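Local coordinates for putative Lipoprotein (PDB 3U24), which is of unknown function but binds zinc and calcium ions and, as a DUF885 member of the Peptidase_MA clan, may be related to zinc metallopeptidases, at residues Tyr264-Val269 / Ile531-Glu536; Met258-Leu263 / Leu478-His483; Gly125-Ile130 / Ser183-Asp188; Asp188-Val193 / Thr208-Ala213. All coordinates share one frame; numbering follows the deposited sequence.

Contact 1. Residues Tyr264-Val269 / Ile531-Glu536; sequences YQKAMV and IYDFRE
Lys266 and Asp533 reach for each other between helix 260-289 and helix 523-542, and theirs is the one contact that joins 264-269 to 531-536. It is electrostatic and long: Lys266 NZ stands 3.9 Å from Asp533 OD2, beyond hydrogen-bonding distance, and the two segments bury just 45 Å² between them. The backbones stay far apart, with Lys266 CA and Asp533 CA, the nearest such pair, separated by 11.4 Å. The two side chains come from opposite directions. Lys266 runs extended as far as CE and then bends (chi4 -77°), which sets the ammonium aside from the line of the methylenes before it.

Stronger ion pairs lie on helix 523-542 itself. Asp533 uses its other oxygen, OD1, in a salt bridge with Arg529, so its carboxylate is divided between a partner on its own helix and the distant lysine. On another side of the helix, Arg535 grips Glu536 side-on: NE lies 3.0 Å and NH2 3.1 Å from the single oxygen Glu536 OE2, which sits 6° out of the guanidinium plane. Arg535 NH2 also forms a salt bridge with Glu451 of helix 435-451.

No apolar contact accompanies the ion pair between these segments; the lysine's neighbours include Tyr525 and Arg529. The chemistry implies a weak surface ion pair, in which Arg529 probably does more than Lys266 to balance the charge of Asp533.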
loop_
_atom_site.group_PDB
_atom_site.type_symbol
_atom_site.label_atom_id
_atom_site.label_comp_id
_atom_site.label_asym_id
_atom_site.label_seq_id
_atom_site.Cartn_x
_atom_site.Cartn_y
_atom_site.Cartn_z
ATOM N N TYR A 264 -6.125 -18.050 2.969
ATOM C CA TYR A 264 -6.219 -18.672 1.641
ATOM C C TYR A 264 -7.430 -19.600 1.583
ATOM O O TYR A 264 -8.198 -19.539 0.652
ATOM C CB TYR A 264 -4.966 -19.479 1.336
ATOM C CG TYR A 264 -5.080 -20.404 0.134
ATOM C CD1 TYR A 264 -4.925 -19.918 -1.147
ATOM C CD2 TYR A 264 -5.292 -21.779 0.298
ATOM C CE1 TYR A 264 -5.013 -20.762 -2.231
ATOM C CE2 TYR A 264 -5.374 -22.628 -0.768
ATOM C CZ TYR A 264 -5.233 -22.104 -2.045
ATOM O OH TYR A 264 -5.308 -22.927 -3.130
ATOM N N GLN A 265 -7.588 -20.449 2.583
ATOM C CA GLN A 265 -8.722 -21.370 2.604
ATOM C C GLN A 265 -10.052 -20.608 2.624
ATOM O O GLN A 265 -10.972 -20.953 1.885
ATOM C CB GLN A 265 -8.614 -22.378 3.765
ATOM C CG GLN A 265 -7.364 -23.279 3.621
ATOM C CD GLN A 265 -7.100 -24.188 4.839
ATOM O OE1 GLN A 265 -7.410 -23.839 6.002
ATOM N NE2 GLN A 265 -6.545 -25.363 4.569
ATOM N N LYS A 266 -10.135 -19.538 3.409
ATOM C CA LYS A 266 -11.308 -18.687 3.371
ATOM C C LYS A 266 -11.501 -18.034 1.983
ATOM O O LYS A 266 -12.643 -17.866 1.520
ATOM C CB LYS A 266 -11.254 -17.600 4.444
ATOM C CG LYS A 266 -11.539 -18.054 5.884
ATOM C CD LYS A 266 -11.238 -16.880 6.844
ATOM C CE LYS A 266 -11.100 -17.310 8.299
ATOM N NZ LYS A 266 -12.467 -17.552 8.826
ATOM N N ALA A 267 -10.407 -17.634 1.350
ATOM C CA ALA A 267 -10.490 -16.943 0.040
ATOM C C ALA A 267 -11.044 -17.904 -1.030
ATOM O O ALA A 267 -11.893 -17.531 -1.844
ATOM C CB ALA A 267 -9.131 -16.356 -0.373
HETATM N N MSE A 268 -10.625 -19.157 -0.945
HETATM C CA MSE A 268 -11.116 -20.210 -1.879
HETATM C C MSE A 268 -12.604 -20.433 -1.736
HETATM O O MSE A 268 -13.291 -20.550 -2.731
HETATM C CB MSE A 268 -10.373 -21.537 -1.677
HETATM C CG MSE A 268 -8.906 -21.531 -2.159
HETATM SE SE MSE A 268 -8.625 -21.347 -4.097
HETATM C CE MSE A 268 -8.936 -23.259 -4.564
ATOM N N VAL A 269 -13.109 -20.503 -0.512
ATOM C CA VAL A 269 -14.551 -20.621 -0.275
ATOM C C VAL A 269 -15.309 -19.348 -0.730
ATOM O O VAL A 269 -16.321 -19.432 -1.419
ATOM C CB VAL A 269 -14.854 -21.002 1.211
ATOM C CG1 VAL A 269 -16.350 -20.881 1.531
ATOM C CG2 VAL A 269 -14.343 -22.438 1.521
ATOM N N ILE A 531 -12.587 -7.770 9.734
ATOM C CA ILE A 531 -13.562 -6.749 10.140
ATOM C C ILE A 531 -15.010 -7.269 10.046
ATOM O O ILE A 531 -15.796 -7.150 11.020
ATOM C CB ILE A 531 -13.412 -5.431 9.336
ATOM C CG1 ILE A 531 -12.069 -4.765 9.646
ATOM C CG2 ILE A 531 -14.538 -4.455 9.659
ATOM C CD1 ILE A 531 -11.719 -3.601 8.723
ATOM N N TYR A 532 -15.358 -7.868 8.913
ATOM C CA TYR A 532 -16.693 -8.452 8.730
ATOM C C TYR A 532 -16.946 -9.571 9.734
ATOM O O TYR A 532 -17.991 -9.583 10.375
ATOM C CB TYR A 532 -16.895 -8.990 7.295
ATOM C CG TYR A 532 -18.342 -9.190 6.937
ATOM C CD1 TYR A 532 -19.011 -10.376 7.256
ATOM C CD2 TYR A 532 -19.067 -8.187 6.279
ATOM C CE1 TYR A 532 -20.359 -10.564 6.917
ATOM C CE2 TYR A 532 -20.433 -8.341 5.960
ATOM C CZ TYR A 532 -21.081 -9.528 6.297
ATOM O OH TYR A 532 -22.427 -9.694 5.970
ATOM N N ASP A 533 -16.018 -10.508 9.875
ATOM C CA ASP A 533 -16.190 -11.586 10.879
ATOM C C ASP A 533 -16.251 -11.016 12.310
ATOM O O ASP A 533 -17.073 -11.427 13.082
ATOM C CB ASP A 533 -15.085 -12.634 10.804
ATOM C CG ASP A 533 -15.075 -13.402 9.469
ATOM O OD1 ASP A 533 -16.126 -13.402 8.746
ATOM O OD2 ASP A 533 -13.988 -14.004 9.161
ATOM N N PHE A 534 -15.401 -10.058 12.651
ATOM C CA PHE A 534 -15.545 -9.418 13.956
ATOM C C PHE A 534 -16.911 -8.761 14.117
ATOM O O PHE A 534 -17.512 -8.873 15.157
ATOM C CB PHE A 534 -14.442 -8.390 14.225
ATOM C CG PHE A 534 -14.627 -7.612 15.509
ATOM C CD1 PHE A 534 -14.958 -8.267 16.698
ATOM C CD2 PHE A 534 -14.447 -6.251 15.530
ATOM C CE1 PHE A 534 -15.128 -7.561 17.869
ATOM C CE2 PHE A 534 -14.591 -5.539 16.698
ATOM C CZ PHE A 534 -14.963 -6.177 17.866
ATOM N N ARG A 535 -17.412 -8.100 13.083
ATOM C CA ARG A 535 -18.721 -7.502 13.189
ATOM C C ARG A 535 -19.775 -8.556 13.495
ATOM O O ARG A 535 -20.593 -8.370 14.407
ATOM C CB ARG A 535 -19.124 -6.732 11.965
ATOM C CG ARG A 535 -20.483 -6.113 12.172
ATOM C CD ARG A 535 -20.961 -5.425 10.935
ATOM N NE ARG A 535 -21.550 -6.354 9.994
ATOM C CZ ARG A 535 -22.074 -6.003 8.837
ATOM N NH1 ARG A 535 -22.039 -4.731 8.424
ATOM N NH2 ARG A 535 -22.635 -6.928 8.088
ATOM N N GLU A 536 -19.761 -9.653 12.751
ATOM C CA GLU A 536 -20.795 -10.663 12.958
ATOM C C GLU A 536 -20.677 -11.271 14.341
ATOM O O GLU A 536 -21.669 -11.590 14.943
ATOM C CB GLU A 536 -20.771 -11.725 11.874
ATOM C CG GLU A 536 -21.105 -11.212 10.461
ATOM C CD GLU A 536 -22.451 -10.467 10.355
ATOM O OE1 GLU A 536 -23.516 -11.100 10.527
ATOM O OE2 GLU A 536 -22.438 -9.236 10.083
#

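Contact 2. Residues Met258-Leu263 / Leu478-His483; sequences MTAKQL and LDYSIH
Tyr480 supplies more than half of the 123 Å² buried here, bringing its ring obliquely to the first turn of helix 260-289 at Ala260 and Lys261. Its CG is anti to the backbone N (chi1 -175°), which carries the ring out from helix 459-485 toward that turn. The CB of Ala260 rests 3.9 Å from Tyr480 CE1, and the backbone takes part as well, with Ala260 C 3.8 Å from the same ring carbon. The small side chain of Ala260 is consistent with the close approach of the backbones: Ala260 CA and Tyr480 CA are 7.5 Å apart.

Lys261 touches with the root of its side chain. Its CB lies 3.5 Å from Tyr480 OH, a packing contact, while the extended chain beyond CG leads the amine away. Glu247 accepts hydrogen bonds from the backbone N of both Ala260 and Lys261, tying the same turn to helix 243-254.

The turn is fixed from within by Thr259 and Gln262. Gln262 N donates to Thr259 OG1 at 3.0 Å, and Thr259 N donates to Gln262 OE1 at 2.8 Å. These reciprocal bonds make a capping box, a common way of starting a helix, here beside a tyrosine of a second helix.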
loop_
_atom_site.group_PDB
_atom_site.type_symbol
_atom_site.label_atom_id
_atom_site.label_comp_id
_atom_site.label_asym_id
_atom_site.label_seq_id
_atom_site.Cartn_x
_atom_site.Cartn_y
_atom_site.Cartn_z
HETATM N N MSE A 258 -5.118 -14.731 12.108
HETATM C CA MSE A 258 -5.101 -16.089 11.539
HETATM C C MSE A 258 -3.805 -16.260 10.725
HETATM O O MSE A 258 -3.065 -15.271 10.510
HETATM C CB MSE A 258 -6.333 -16.297 10.670
HETATM C CG MSE A 258 -6.336 -15.466 9.405
HETATM SE SE MSE A 258 -8.009 -15.559 8.329
HETATM C CE MSE A 258 -8.993 -13.945 8.898
ATOM N N THR A 259 -3.502 -17.488 10.313
ATOM C CA THR A 259 -2.346 -17.715 9.417
ATOM C C THR A 259 -2.715 -17.392 7.965
ATOM O O THR A 259 -3.897 -17.237 7.621
ATOM C CB THR A 259 -1.881 -19.177 9.437
ATOM O OG1 THR A 259 -2.921 -19.970 8.876
ATOM C CG2 THR A 259 -1.550 -19.656 10.866
ATOM N N ALA A 260 -1.701 -17.384 7.095
ATOM C CA ALA A 260 -1.906 -17.097 5.670
ATOM C C ALA A 260 -2.665 -18.267 5.065
ATOM O O ALA A 260 -3.548 -18.073 4.255
ATOM C CB ALA A 260 -0.571 -16.872 4.953
ATOM N N LYS A 261 -2.350 -19.480 5.516
ATOM C CA LYS A 261 -3.028 -20.674 5.033
ATOM C C LYS A 261 -4.507 -20.558 5.378
ATOM O O LYS A 261 -5.363 -20.825 4.583
ATOM C CB LYS A 261 -2.430 -21.915 5.696
ATOM C CG LYS A 261 -3.034 -23.238 5.225
ATOM C CD LYS A 261 -2.248 -24.399 5.795
ATOM C CE LYS A 261 -2.523 -25.681 5.023
ATOM N NZ LYS A 261 -2.075 -26.840 5.841
ATOM N N GLN A 262 -4.803 -20.124 6.589
ATOM C CA GLN A 262 -6.207 -19.953 6.933
ATOM C C GLN A 262 -6.905 -18.930 6.046
ATOM O O GLN A 262 -8.045 -19.138 5.612
ATOM C CB GLN A 262 -6.362 -19.559 8.406
ATOM C CG GLN A 262 -6.263 -20.698 9.388
ATOM C CD GLN A 262 -6.295 -20.136 10.797
ATOM O OE1 GLN A 262 -5.378 -19.421 11.217
ATOM N NE2 GLN A 262 -7.374 -20.415 11.521
ATOM N N LEU A 263 -6.249 -17.815 5.781
ATOM C CA LEU A 263 -6.875 -16.792 4.923
ATOM C C LEU A 263 -7.114 -17.337 3.485
ATOM O O LEU A 263 -8.136 -17.063 2.859
ATOM C CB LEU A 263 -6.001 -15.560 4.833
ATOM C CG LEU A 263 -6.628 -14.350 4.102
ATOM C CD1 LEU A 263 -7.740 -13.702 4.932
ATOM C CD2 LEU A 263 -5.561 -13.365 3.739
ATOM N N LEU A 478 -3.742 -15.570 -5.476
ATOM C CA LEU A 478 -2.610 -15.417 -6.353
ATOM C C LEU A 478 -1.324 -15.283 -5.556
ATOM O O LEU A 478 -0.328 -16.007 -5.797
ATOM C CB LEU A 478 -2.811 -14.176 -7.225
ATOM C CG LEU A 478 -1.631 -13.738 -8.108
ATOM C CD1 LEU A 478 -1.714 -14.468 -9.419
ATOM C CD2 LEU A 478 -1.628 -12.245 -8.423
ATOM N N ASP A 479 -1.333 -14.367 -4.588
ATOM C CA ASP A 479 -0.089 -14.084 -3.870
ATOM C C ASP A 479 0.398 -15.330 -3.120
ATOM O O ASP A 479 1.579 -15.697 -3.190
ATOM C CB ASP A 479 -0.218 -12.895 -2.933
ATOM C CG ASP A 479 1.142 -12.414 -2.415
ATOM O OD1 ASP A 479 1.901 -11.769 -3.200
ATOM O OD2 ASP A 479 1.432 -12.649 -1.210
ATOM N N TYR A 480 -0.541 -15.998 -2.463
ATOM C CA TYR A 480 -0.265 -17.186 -1.686
ATOM C C TYR A 480 0.158 -18.329 -2.580
ATOM O O TYR A 480 1.170 -18.980 -2.321
ATOM C CB TYR A 480 -1.506 -17.573 -0.855
ATOM C CG TYR A 480 -1.293 -18.739 0.087
ATOM C CD1 TYR A 480 -0.738 -18.552 1.349
ATOM C CD2 TYR A 480 -1.608 -20.032 -0.294
ATOM C CE1 TYR A 480 -0.517 -19.643 2.218
ATOM C CE2 TYR A 480 -1.390 -21.119 0.554
ATOM C CZ TYR A 480 -0.865 -20.924 1.821
ATOM O OH TYR A 480 -0.657 -22.018 2.673
ATOM N N SER A 481 -0.609 -18.578 -3.638
ATOM C CA SER A 481 -0.322 -19.723 -4.499
ATOM C C SER A 481 1.029 -19.606 -5.193
ATOM O O SER A 481 1.710 -20.593 -5.344
ATOM C CB SER A 481 -1.449 -19.983 -5.483
ATOM O OG SER A 481 -2.676 -20.119 -4.755
ATOM N N ILE A 482 1.414 -18.401 -5.571
ATOM C CA ILE A 482 2.703 -18.161 -6.217
ATOM C C ILE A 482 3.863 -18.459 -5.257
ATOM O O ILE A 482 4.764 -19.195 -5.582
ATOM C CB ILE A 482 2.774 -16.702 -6.740
ATOM C CG1 ILE A 482 1.924 -16.579 -8.001
ATOM C CG2 ILE A 482 4.216 -16.268 -7.047
ATOM C CD1 ILE A 482 1.793 -15.145 -8.502
ATOM N N HIS A 483 3.796 -17.933 -4.048
ATOM C CA HIS A 483 4.890 -18.032 -3.099
ATOM C C HIS A 483 4.944 -19.320 -2.303
ATOM O O HIS A 483 6.020 -19.720 -1.848
ATOM C CB HIS A 483 4.847 -16.830 -2.191
ATOM C CG HIS A 483 5.282 -15.601 -2.889
ATOM N ND1 HIS A 483 6.564 -15.406 -3.239
ATOM C CD2 HIS A 483 4.565 -14.538 -3.420
ATOM C CE1 HIS A 483 6.660 -14.266 -3.923
ATOM N NE2 HIS A 483 5.446 -13.720 -4.009
#

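Contact 3. Residues Gly125-Ile130 / Ser183-Asp188; sequences GGFAQI and SVFSDD. With EDO (1,2-ethanediol), chain P.
An edge-to-face aromatic pair, Phe127 with Phe185, joins the short helix 124-131 to the turn that leads into helix 187-195. Phe185 presents its edge: CZ stands 3.4 Å above the plane of the Phe127 ring and over its centre, with Phe127 CD2 and Phe185 CZ 3.5 Å apart. The ring planes meet at 66° and the centroids are separated by 4.8 Å, so the T-shape is tilted from the perpendicular. With CG beside the backbone N (chi1 -79°), Phe127 turns one face to the incoming edge.

Val184 adds an aliphatic contact beside the rings. Its two methyls divide the work, CG1 lying 3.8 Å from Phe127 CB and CG2 4.1 Å from Ala128 CB. Adjacent residues of the turn thus meet neighbouring points of the helix. Phe185 is the centre of an inverse gamma turn, and Ser186, directly after it, is the N-cap of helix 187-195, its OG accepting from Leu189 N; the contact thus falls at a tight kink of the chain just before a helix starts. Replacing Phe127 by an alanine would probably leave the edge of Phe185 without the aromatic face it meets and open a gap over Phe185 CZ, though CB could still touch Val184 CG1.

Met149 and Ile152 touch both phenylalanine side chains, extending the apolar cluster to helix 152-162, while Val145 of helix 138-148 also packs on Phe127. At Gly126, the backbone N donates to O1 of a 1,2-ethanediol at 3.0 Å (N-H...O 149°). That molecule, probably from the crystallisation liquor, is also bonded to Asn122 O and Arg148 NH2.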
loop_
_atom_site.group_PDB
_atom_site.type_symbol
_atom_site.label_atom_id
_atom_site.label_comp_id
_atom_site.label_asym_id
_atom_site.label_seq_id
_atom_site.Cartn_x
_atom_site.Cartn_y
_atom_site.Cartn_z
ATOM N N GLY A 125 16.175 7.455 -4.687
ATOM C CA GLY A 125 15.044 7.758 -3.831
ATOM C C GLY A 125 15.311 8.825 -2.773
ATOM O O GLY A 125 14.550 9.792 -2.627
ATOM N N GLY A 126 16.384 8.664 -2.037
ATOM C CA GLY A 126 16.717 9.629 -0.988
ATOM C C GLY A 126 17.046 11.012 -1.561
ATOM O O GLY A 126 16.653 12.054 -1.010
ATOM N N PHE A 127 17.752 11.008 -2.692
ATOM C CA PHE A 127 18.098 12.244 -3.358
ATOM C C PHE A 127 16.858 12.931 -3.905
ATOM O O PHE A 127 16.738 14.130 -3.754
ATOM C CB PHE A 127 19.155 12.019 -4.451
ATOM C CG PHE A 127 20.552 11.893 -3.903
ATOM C CD1 PHE A 127 21.319 13.018 -3.693
ATOM C CD2 PHE A 127 21.089 10.656 -3.596
ATOM C CE1 PHE A 127 22.602 12.916 -3.196
ATOM C CE2 PHE A 127 22.379 10.541 -3.109
ATOM C CZ PHE A 127 23.134 11.667 -2.899
ATOM N N ALA A 128 15.931 12.182 -4.507
ATOM C CA ALA A 128 14.696 12.782 -5.060
ATOM C C ALA A 128 13.870 13.427 -3.950
ATOM O O ALA A 128 13.348 14.516 -4.144
ATOM C CB ALA A 128 13.871 11.744 -5.849
ATOM N N GLN A 129 13.783 12.788 -2.781
ATOM C CA GLN A 129 13.050 13.380 -1.660
ATOM C C GLN A 129 13.647 14.699 -1.222
ATOM O O GLN A 129 12.915 15.549 -0.745
ATOM C CB GLN A 129 13.049 12.530 -0.391
ATOM C CG GLN A 129 12.349 11.204 -0.483
ATOM C CD GLN A 129 10.833 11.295 -0.590
ATOM O OE1 GLN A 129 10.148 11.878 0.262
ATOM N NE2 GLN A 129 10.301 10.653 -1.617
ATOM N N ILE A 130 14.964 14.843 -1.261
ATOM C CA ILE A 130 15.574 16.112 -0.859
ATOM C C ILE A 130 15.304 17.161 -1.950
ATOM O O ILE A 130 14.794 18.225 -1.668
ATOM C CB ILE A 130 17.075 15.961 -0.602
ATOM C CG1 ILE A 130 17.319 15.103 0.662
ATOM C CG2 ILE A 130 17.719 17.317 -0.428
ATOM C CD1 ILE A 130 18.649 14.339 0.721
ATOM N N SER A 183 17.570 10.466 -13.942
ATOM C CA SER A 183 16.573 11.514 -14.002
ATOM C C SER A 183 16.662 12.428 -12.736
ATOM O O SER A 183 16.028 13.465 -12.674
ATOM C CB SER A 183 15.204 10.904 -14.171
ATOM O OG SER A 183 14.836 10.345 -12.954
ATOM N N VAL A 184 17.458 12.019 -11.749
ATOM C CA VAL A 184 17.744 12.815 -10.560
ATOM C C VAL A 184 19.138 13.423 -10.730
ATOM O O VAL A 184 19.306 14.639 -10.611
ATOM C CB VAL A 184 17.675 11.929 -9.289
ATOM C CG1 VAL A 184 18.086 12.707 -8.038
ATOM C CG2 VAL A 184 16.276 11.315 -9.126
ATOM N N PHE A 185 20.136 12.589 -11.043
ATOM C CA PHE A 185 21.491 13.060 -11.316
ATOM C C PHE A 185 21.593 13.543 -12.769
ATOM O O PHE A 185 22.247 12.915 -13.601
ATOM C CB PHE A 185 22.558 12.006 -10.956
ATOM C CG PHE A 185 22.606 11.700 -9.485
ATOM C CD1 PHE A 185 23.286 12.534 -8.618
ATOM C CD2 PHE A 185 21.890 10.646 -8.944
ATOM C CE1 PHE A 185 23.293 12.284 -7.236
ATOM C CE2 PHE A 185 21.875 10.405 -7.573
ATOM C CZ PHE A 185 22.569 11.225 -6.715
ATOM N N SER A 186 20.947 14.695 -13.021
ATOM C CA SER A 186 20.683 15.222 -14.359
ATOM C C SER A 186 21.368 16.560 -14.662
ATOM O O SER A 186 21.831 17.300 -13.756
ATOM C CB SER A 186 19.182 15.455 -14.482
ATOM O OG SER A 186 18.794 16.552 -13.641
ATOM N N ASP A 187 21.361 16.901 -15.948
ATOM C CA ASP A 187 21.783 18.237 -16.430
ATOM C C ASP A 187 21.008 19.336 -15.702
ATOM O O ASP A 187 21.585 20.372 -15.366
ATOM C CB ASP A 187 21.561 18.396 -17.952
ATOM C CG ASP A 187 22.754 17.915 -18.810
ATOM O OD1 ASP A 187 23.882 17.688 -18.287
ATOM O OD2 ASP A 187 22.566 17.789 -20.052
ATOM N N ASP A 188 19.713 19.116 -15.484
ATOM C CA ASP A 188 18.888 20.044 -14.727
ATOM C C ASP A 188 19.357 20.269 -13.257
ATOM O O ASP A 188 19.347 21.396 -12.767
ATOM C CB ASP A 188 17.428 19.603 -14.764
ATOM C CG ASP A 188 16.766 19.789 -16.160
ATOM O OD1 ASP A 188 17.314 20.487 -17.080
ATOM O OD2 ASP A 188 15.660 19.204 -16.341
HETATM C C1 EDO P . 17.453 5.618 -0.276
HETATM O O1 EDO P . 17.562 5.938 -1.675
HETATM C C2 EDO P . 18.792 5.180 0.350
HETATM O O2 EDO P . 19.627 6.327 0.503
#

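Contact 4. Residues Asp188-Val193 / Thr208-Ala213; sequences DLLKQV and TRFDIA
Leu190 lies over one face of the Phe210 ring in a CH-pi contact, the tight part of the contact between 188-193 and 208-213. Leu190 CD2 lies 3.7 Å from the centroid of that ring and 9° off its normal, almost straight above the middle. The second methyl, Leu190 CD1, comes to 3.9 Å from Phe210 CE1, so both branches of the leucine bear on the same ring. In Phe210, CG lies anti to the backbone N (chi1 177°), sending the ring across to helix 187-195 with one face turned to the leucine.

Looser packing is found at the ring's edge, where Leu189 CD2 stays 4.3 Å from Phe210 CE2, near the ring plane. Leu189 is buried and also packs on Phe206 and Leu142. On the solvent side, exposed Asp211 makes no contact with 188-193; its carboxylate pairs with Lys207 of its own helix. A serine at Phe210 would probably leave both methyls of Leu190 without the ring they rest on and open a gap beside Leu189.

Across the pair the chemistry is wholly apolar, consistent with dispersion and burial, plus a weak CH-pi term, doing the work between these segments, the charges being kept to the outside.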
loop_
_atom_site.group_PDB
_atom_site.type_symbol
_atom_site.label_atom_id
_atom_site.label_comp_id
_atom_site.label_asym_id
_atom_site.label_seq_id
_atom_site.Cartn_x
_atom_site.Cartn_y
_atom_site.Cartn_z
ATOM N N ASP A 188 19.713 19.116 -15.484
ATOM C CA ASP A 188 18.888 20.044 -14.727
ATOM C C ASP A 188 19.357 20.269 -13.257
ATOM O O ASP A 188 19.347 21.396 -12.767
ATOM C CB ASP A 188 17.428 19.603 -14.764
ATOM C CG ASP A 188 16.766 19.789 -16.160
ATOM O OD1 ASP A 188 17.314 20.487 -17.080
ATOM O OD2 ASP A 188 15.660 19.204 -16.341
ATOM N N LEU A 189 19.822 19.223 -12.579
ATOM C CA LEU A 189 20.368 19.407 -11.235
ATOM C C LEU A 189 21.660 20.238 -11.316
ATOM O O LEU A 189 21.877 21.153 -10.523
ATOM C CB LEU A 189 20.604 18.062 -10.558
ATOM C CG LEU A 189 21.278 18.049 -9.190
ATOM C CD1 LEU A 189 20.394 18.767 -8.157
ATOM C CD2 LEU A 189 21.605 16.600 -8.802
ATOM N N LEU A 190 22.491 19.970 -12.308
ATOM C CA LEU A 190 23.704 20.771 -12.469
ATOM C C LEU A 190 23.414 22.270 -12.698
ATOM O O LEU A 190 24.115 23.133 -12.146
ATOM C CB LEU A 190 24.595 20.233 -13.570
ATOM C CG LEU A 190 25.169 18.839 -13.328
ATOM C CD1 LEU A 190 25.944 18.396 -14.586
ATOM C CD2 LEU A 190 26.065 18.845 -12.093
ATOM N N LYS A 191 22.378 22.564 -13.471
ATOM C CA LYS A 191 21.979 23.928 -13.732
ATOM C C LYS A 191 21.492 24.592 -12.443
ATOM O O LYS A 191 21.901 25.717 -12.140
ATOM C CB LYS A 191 20.918 23.989 -14.853
ATOM C CG LYS A 191 20.304 25.369 -15.161
ATOM C CD LYS A 191 19.177 25.329 -16.227
ATOM C CE LYS A 191 19.613 24.704 -17.579
ATOM N NZ LYS A 191 18.554 24.584 -18.651
ATOM N N GLN A 192 20.641 23.913 -11.679
ATOM C CA GLN A 192 20.226 24.446 -10.373
ATOM C C GLN A 192 21.441 24.782 -9.505
ATOM O O GLN A 192 21.479 25.829 -8.878
ATOM C CB GLN A 192 19.360 23.464 -9.588
ATOM C CG GLN A 192 17.975 23.239 -10.130
ATOM C CD GLN A 192 17.007 22.740 -9.037
ATOM O OE1 GLN A 192 16.285 23.536 -8.431
ATOM N NE2 GLN A 192 17.046 21.436 -8.749
ATOM N N VAL A 193 22.421 23.880 -9.463
ATOM C CA VAL A 193 23.617 24.144 -8.681
ATOM C C VAL A 193 24.376 25.375 -9.226
ATOM O O VAL A 193 24.629 26.320 -8.467
ATOM C CB VAL A 193 24.542 22.913 -8.608
ATOM C CG1 VAL A 193 25.892 23.305 -8.007
ATOM C CG2 VAL A 193 23.862 21.798 -7.803
ATOM N N THR A 208 32.838 17.945 -8.989
ATOM C CA THR A 208 33.761 16.867 -8.697
ATOM C C THR A 208 32.960 15.679 -8.112
ATOM O O THR A 208 33.041 14.564 -8.613
ATOM C CB THR A 208 34.863 17.356 -7.719
ATOM O OG1 THR A 208 35.592 18.458 -8.318
ATOM C CG2 THR A 208 35.834 16.199 -7.311
ATOM N N ARG A 209 32.163 15.901 -7.074
ATOM C CA ARG A 209 31.439 14.773 -6.485
ATOM C C ARG A 209 30.426 14.163 -7.433
ATOM O O ARG A 209 30.217 12.957 -7.392
ATOM C CB ARG A 209 30.754 15.166 -5.195
ATOM C CG ARG A 209 31.719 15.280 -4.062
ATOM C CD ARG A 209 31.001 15.347 -2.724
ATOM N NE ARG A 209 32.004 15.555 -1.713
ATOM C CZ ARG A 209 31.819 16.200 -0.576
ATOM N NH1 ARG A 209 30.624 16.715 -0.240
ATOM N NH2 ARG A 209 32.856 16.340 0.255
ATOM N N PHE A 210 29.838 14.978 -8.301
ATOM C CA PHE A 210 28.780 14.511 -9.218
ATOM C C PHE A 210 29.379 13.606 -10.290
ATOM O O PHE A 210 28.754 12.628 -10.722
ATOM C CB PHE A 210 28.094 15.705 -9.831
ATOM C CG PHE A 210 27.031 15.386 -10.855
ATOM C CD1 PHE A 210 27.356 15.112 -12.152
ATOM C CD2 PHE A 210 25.680 15.484 -10.526
ATOM C CE1 PHE A 210 26.364 14.860 -13.104
ATOM C CE2 PHE A 210 24.688 15.254 -11.475
ATOM C CZ PHE A 210 25.038 14.931 -12.769
ATOM N N ASP A 211 30.581 13.944 -10.742
ATOM C CA ASP A 211 31.246 13.131 -11.734
ATOM C C ASP A 211 31.666 11.817 -11.067
ATOM O O ASP A 211 31.490 10.737 -11.623
ATOM C CB ASP A 211 32.497 13.825 -12.265
ATOM C CG ASP A 211 32.201 15.068 -13.093
ATOM O OD1 ASP A 211 31.066 15.258 -13.616
ATOM O OD2 ASP A 211 33.168 15.865 -13.215
ATOM N N ILE A 212 32.234 11.892 -9.874
ATOM C CA ILE A 212 32.545 10.636 -9.170
ATOM C C ILE A 212 31.256 9.789 -8.975
ATOM O O ILE A 212 31.274 8.581 -9.186
ATOM C CB ILE A 212 33.244 10.890 -7.838
ATOM C CG1 ILE A 212 34.658 11.423 -8.081
ATOM C CG2 ILE A 212 33.316 9.628 -6.984
ATOM C CD1 ILE A 212 35.264 12.028 -6.820
ATOM N N ALA A 213 30.142 10.434 -8.621
ATOM C CA ALA A 213 28.896 9.693 -8.364
ATOM C C ALA A 213 28.362 9.023 -9.619
ATOM O O ALA A 213 27.991 7.865 -9.557
ATOM C CB ALA A 213 27.814 10.587 -7.747
#

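In the fold
The four contacts form two pairs on opposite sides of the chain's centre. Contacts 3 and 4 come first along the chain, their centres 10 Å apart; they share Asp188 and helix 187-195, and Phe185 O packs 3.5 Å from Phe210 CZ. Contacts 1 and 2 follow, 13 Å apart, both using helix 260-289; their segments alternate in sequence, and the ring of Tyr264 stacks on that of Tyr480. Centres of contacts 1 and 4 are 54 Å apart. The first pair joins elements nearer in sequence (53 and 15 residues apart at their closest ends), whereas the second ties helix 260-289 to helices 459-485 and 523-542 (215 and 262 residues), linking remote parts of a largely helical chain.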